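Side-chain contact in hypothetical protein MJ1247 (PDB 1JEO), which catalyses the isomerisation of 3-hexulose 6-phosphate to fructose 6-phosphate and back, a step toward ribose 5-phosphate: residues 18-23 against 128-133. Numbering follows the deposited sequence. Where two conformers were deposited one is given.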
ATOM      1  N   LYS A  18       3.554  12.829   8.866  1.00 19.89           N
ATOM      2  CA  LYS A  18       3.030  13.337  10.141  1.00 19.25           C
ATOM      3  C   LYS A  18       1.553  13.740  10.016  1.00 18.64           C
ATOM      4  O   LYS A  18       0.801  13.636  10.985  1.00 18.61           O
ATOM      5  CB  LYS A  18       3.874  14.527  10.632  1.00 51.03           C
ATOM      6  CG  LYS A  18       3.653  14.917  12.092  1.00 51.02           C
ATOM      7  CD  LYS A  18       4.540  16.078  12.521  1.00 51.21           C
ATOM      8  CE  LYS A  18       4.245  16.485  13.966  1.00 51.03           C
ATOM      9  NZ  LYS A  18       5.115  17.600  14.444  1.00 50.85           N
ATOM     10  N   LYS A  19       1.141  14.110   8.798  1.00 20.91           N
ATOM     11  CA  LYS A  19      -0.240  14.519   8.484  1.00 20.39           C
ATOM     12  C   LYS A  19      -1.268  13.442   8.834  1.00 19.95           C
ATOM     13  O   LYS A  19      -2.393  13.756   9.220  1.00 19.74           O
ATOM     14  CB  LYS A  19      -0.394  14.829   6.990  1.00 47.27           C
ATOM     15  CG  LYS A  19       0.436  15.977   6.440  1.00 47.61           C
ATOM     16  CD  LYS A  19       0.145  16.222   4.946  1.00 47.86           C
ATOM     17  CE  LYS A  19       0.421  14.991   4.070  1.00 48.11           C
ATOM     18  NZ  LYS A  19       0.301  15.265   2.615  1.00 48.38           N
ATOM     19  N   PHE A  20      -0.865  12.176   8.700  1.00 22.13           N
ATOM     20  CA  PHE A  20      -1.731  11.027   8.987  1.00 21.91           C
ATOM     21  C   PHE A  20      -2.072  10.833  10.467  1.00 22.02           C
ATOM     22  O   PHE A  20      -2.944  10.025  10.809  1.00 22.09           O
ATOM     23  CB  PHE A  20      -1.123   9.745   8.404  1.00 23.24           C
ATOM     24  CG  PHE A  20      -1.101   9.718   6.901  1.00 22.54           C
ATOM     25  CD1 PHE A  20       0.078  10.030   6.199  1.00 22.18           C
ATOM     26  CD2 PHE A  20      -2.264   9.398   6.171  1.00 22.26           C
ATOM     27  CE1 PHE A  20       0.107  10.030   4.778  1.00 22.02           C
ATOM     28  CE2 PHE A  20      -2.259   9.389   4.752  1.00 22.13           C
ATOM     29  CZ  PHE A  20      -1.064   9.708   4.053  1.00 22.05           C
ATOM     30  N   TYR A  21      -1.399  11.601  11.323  1.00 28.48           N
ATOM     31  CA  TYR A  21      -1.598  11.552  12.770  1.00 28.84           C
ATOM     32  C   TYR A  21      -2.168  12.860  13.331  1.00 29.04           C
ATOM     33  O   TYR A  21      -2.884  12.841  14.334  1.00 28.86           O
ATOM     34  CB  TYR A  21      -0.264  11.261  13.479  1.00 27.02           C
ATOM     35  CG  TYR A  21       0.386   9.941  13.124  1.00 27.27           C
ATOM     36  CD1 TYR A  21       1.380   9.872  12.125  1.00 27.50           C
ATOM     37  CD2 TYR A  21       0.026   8.752  13.793  1.00 27.36           C
ATOM     38  CE1 TYR A  21       2.010   8.638  11.795  1.00 27.68           C
ATOM     39  CE2 TYR A  21       0.647   7.510  13.477  1.00 27.56           C
ATOM     40  CZ  TYR A  21       1.636   7.468  12.478  1.00 27.72           C
ATOM     41  OH  TYR A  21       2.254   6.279  12.179  1.00 28.05           O
ATOM     42  N   THR A  22      -1.844  13.983  12.687  1.00 29.49           N
ATOM     43  CA  THR A  22      -2.271  15.310  13.147  1.00 29.85           C
ATOM     44  C   THR A  22      -3.447  15.987  12.438  1.00 30.02           C
ATOM     45  O   THR A  22      -4.260  16.651  13.093  1.00 29.96           O
ATOM     46  CB  THR A  22      -1.073  16.302  13.188  1.00 31.74           C
ATOM     47  OG1 THR A  22      -0.520  16.456  11.876  1.00 32.31           O
ATOM     48  CG2 THR A  22       0.017  15.795  14.134  1.00 32.19           C
ATOM     49  N   ASN A  23      -3.527  15.818  11.117  1.00 24.94           N
ATOM     50  CA  ASN A  23      -4.590  16.409  10.299  1.00 25.17           C
ATOM     51  C   ASN A  23      -5.747  15.431  10.098  1.00 25.03           C
ATOM     52  O   ASN A  23      -5.534  14.291   9.679  1.00 24.75           O
ATOM     53  CB  ASN A  23      -4.031  16.861   8.942  1.00 31.85           C
ATOM     54  CG  ASN A  23      -3.066  18.036   9.058  0.50 32.46           C
ATOM     55  OD1 ASN A  23      -3.233  19.055   8.389  0.50 46.85           O
ATOM     56  ND2 ASN A  23      -2.047  17.893   9.900  0.50 46.85           N
ATOM     57  N   LEU A 128     -10.836   5.010  -2.803  1.00 20.40           N
ATOM     58  CA  LEU A 128     -10.014   5.784  -1.879  1.00 20.32           C
ATOM     59  C   LEU A 128      -8.646   6.005  -2.510  1.00 20.28           C
ATOM     60  O   LEU A 128      -7.987   5.052  -2.939  1.00 19.81           O
ATOM     61  CB  LEU A 128      -9.854   5.040  -0.540  1.00 25.51           C
ATOM     62  CG  LEU A 128      -8.896   5.571   0.541  1.00 25.65           C
ATOM     63  CD1 LEU A 128      -9.414   6.868   1.163  1.00 25.44           C
ATOM     64  CD2 LEU A 128      -8.695   4.517   1.613  1.00 25.76           C
ATOM     65  N   THR A 129      -8.238   7.266  -2.584  1.00 22.69           N
ATOM     66  CA  THR A 129      -6.936   7.622  -3.132  1.00 22.66           C
ATOM     67  C   THR A 129      -6.097   8.222  -2.010  1.00 22.63           C
ATOM     68  O   THR A 129      -6.563   9.099  -1.275  1.00 22.70           O
ATOM     69  CB  THR A 129      -7.056   8.609  -4.325  1.00 25.24           C
ATOM     70  OG1 THR A 129      -7.804   7.991  -5.375  1.00 25.86           O
ATOM     71  CG2 THR A 129      -5.675   8.988  -4.874  1.00 25.88           C
ATOM     72  N   ILE A 130      -4.886   7.690  -1.841  1.00 18.67           N
ATOM     73  CA  ILE A 130      -3.951   8.170  -0.823  1.00 18.92           C
ATOM     74  C   ILE A 130      -2.700   8.735  -1.529  1.00 19.43           C
ATOM     75  O   ILE A 130      -1.784   7.982  -1.870  1.00 19.38           O
ATOM     76  CB  ILE A 130      -3.562   7.048   0.209  1.00 19.43           C
ATOM     77  CG1 ILE A 130      -4.819   6.468   0.878  1.00 18.82           C
ATOM     78  CG2 ILE A 130      -2.612   7.620   1.285  1.00 19.08           C
ATOM     79  CD1 ILE A 130      -4.569   5.325   1.866  1.00 18.48           C
ATOM     80  N   PRO A 131      -2.668  10.065  -1.795  1.00 21.43           N
ATOM     81  CA  PRO A 131      -1.512  10.680  -2.460  1.00 22.24           C
ATOM     82  C   PRO A 131      -0.345  10.909  -1.495  1.00 22.77           C
ATOM     83  O   PRO A 131      -0.547  11.330  -0.357  1.00 23.09           O
ATOM     84  CB  PRO A 131      -2.063  12.030  -2.947  1.00 27.93           C
ATOM     85  CG  PRO A 131      -3.562  11.883  -2.878  1.00 27.58           C
ATOM     86  CD  PRO A 131      -3.743  11.065  -1.645  1.00 27.47           C
ATOM     87  N   LEU A 132       0.861  10.544  -1.929  1.00 18.57           N
ATOM     88  CA  LEU A 132       2.073  10.750  -1.141  1.00 19.48           C
ATOM     89  C   LEU A 132       2.933  11.668  -2.004  1.00 20.50           C
ATOM     90  O   LEU A 132       3.797  11.219  -2.770  1.00 20.33           O
ATOM     91  CB  LEU A 132       2.783   9.419  -0.819  1.00 16.67           C
ATOM     92  CG  LEU A 132       2.064   8.390   0.070  1.00 16.35           C
ATOM     93  CD1 LEU A 132       2.877   7.129   0.141  1.00 16.65           C
ATOM     94  CD2 LEU A 132       1.811   8.927   1.468  1.00 16.16           C
ATOM     95  N   GLU A 133       2.607  12.958  -1.924  1.00 30.17           N
ATOM     96  CA  GLU A 133       3.274  14.018  -2.682  1.00 31.35           C
ATOM     97  C   GLU A 133       4.629  14.376  -2.084  1.00 31.91           C
ATOM     98  O   GLU A 133       4.745  15.219  -1.187  1.00 32.13           O
ATOM     99  CB  GLU A 133       2.357  15.240  -2.784  1.00 47.28           C
ATOM    100  CG  GLU A 133       1.046  14.941  -3.506  1.00 47.71           C
ATOM    101  CD  GLU A 133      -0.029  15.974  -3.238  1.00 48.26           C
ATOM    102  OE1 GLU A 133      -0.582  15.982  -2.115  1.00 48.29           O
ATOM    103  OE2 GLU A 133      -0.326  16.771  -4.154  1.00 48.20           O
TER
HETATM  104  O   HOH W   1       0.615  13.866   0.099  1.00 36.52           O
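Phe20, on the short helix 19-22, faces Ile130 at the end of strand 128-130 with their CA atoms 10.5 Å apart, a separation spanned by side chains and one water, without a direct hydrogen bond. The Phe20 ring reaches across with its far end: CZ lies 3.8 Å from CG2 of Ile130, while CE1 meets CD2 of Leu132 at 3.9 Å. Both methyls approach the ring obliquely, and the Leu132 side chain crosses that of Phe20 at about a right angle. With chi1 at -56°, CG1 of Ile130 lies beside the backbone N and CG2 anti to it, the branch that meets the ring. Phe153 of helix 144-164 and Leu30 of helix 24-39 also pack on Phe20; an alanine here would take away the ring on which both methyls rest and would probably open a gap between helix 19-22 and the strand. Beside this apolar core the water accepts from Lys19 NZ at 2.9 Å and from Glu133 N, and donates to Pro131 O at 2.8 Å. The arrangement illustrates how an N-terminal helical turn packs, by a buried ring and a water bridge, on an outermost strand of the chain's parallel SIS-fold sheet and the residues just after it.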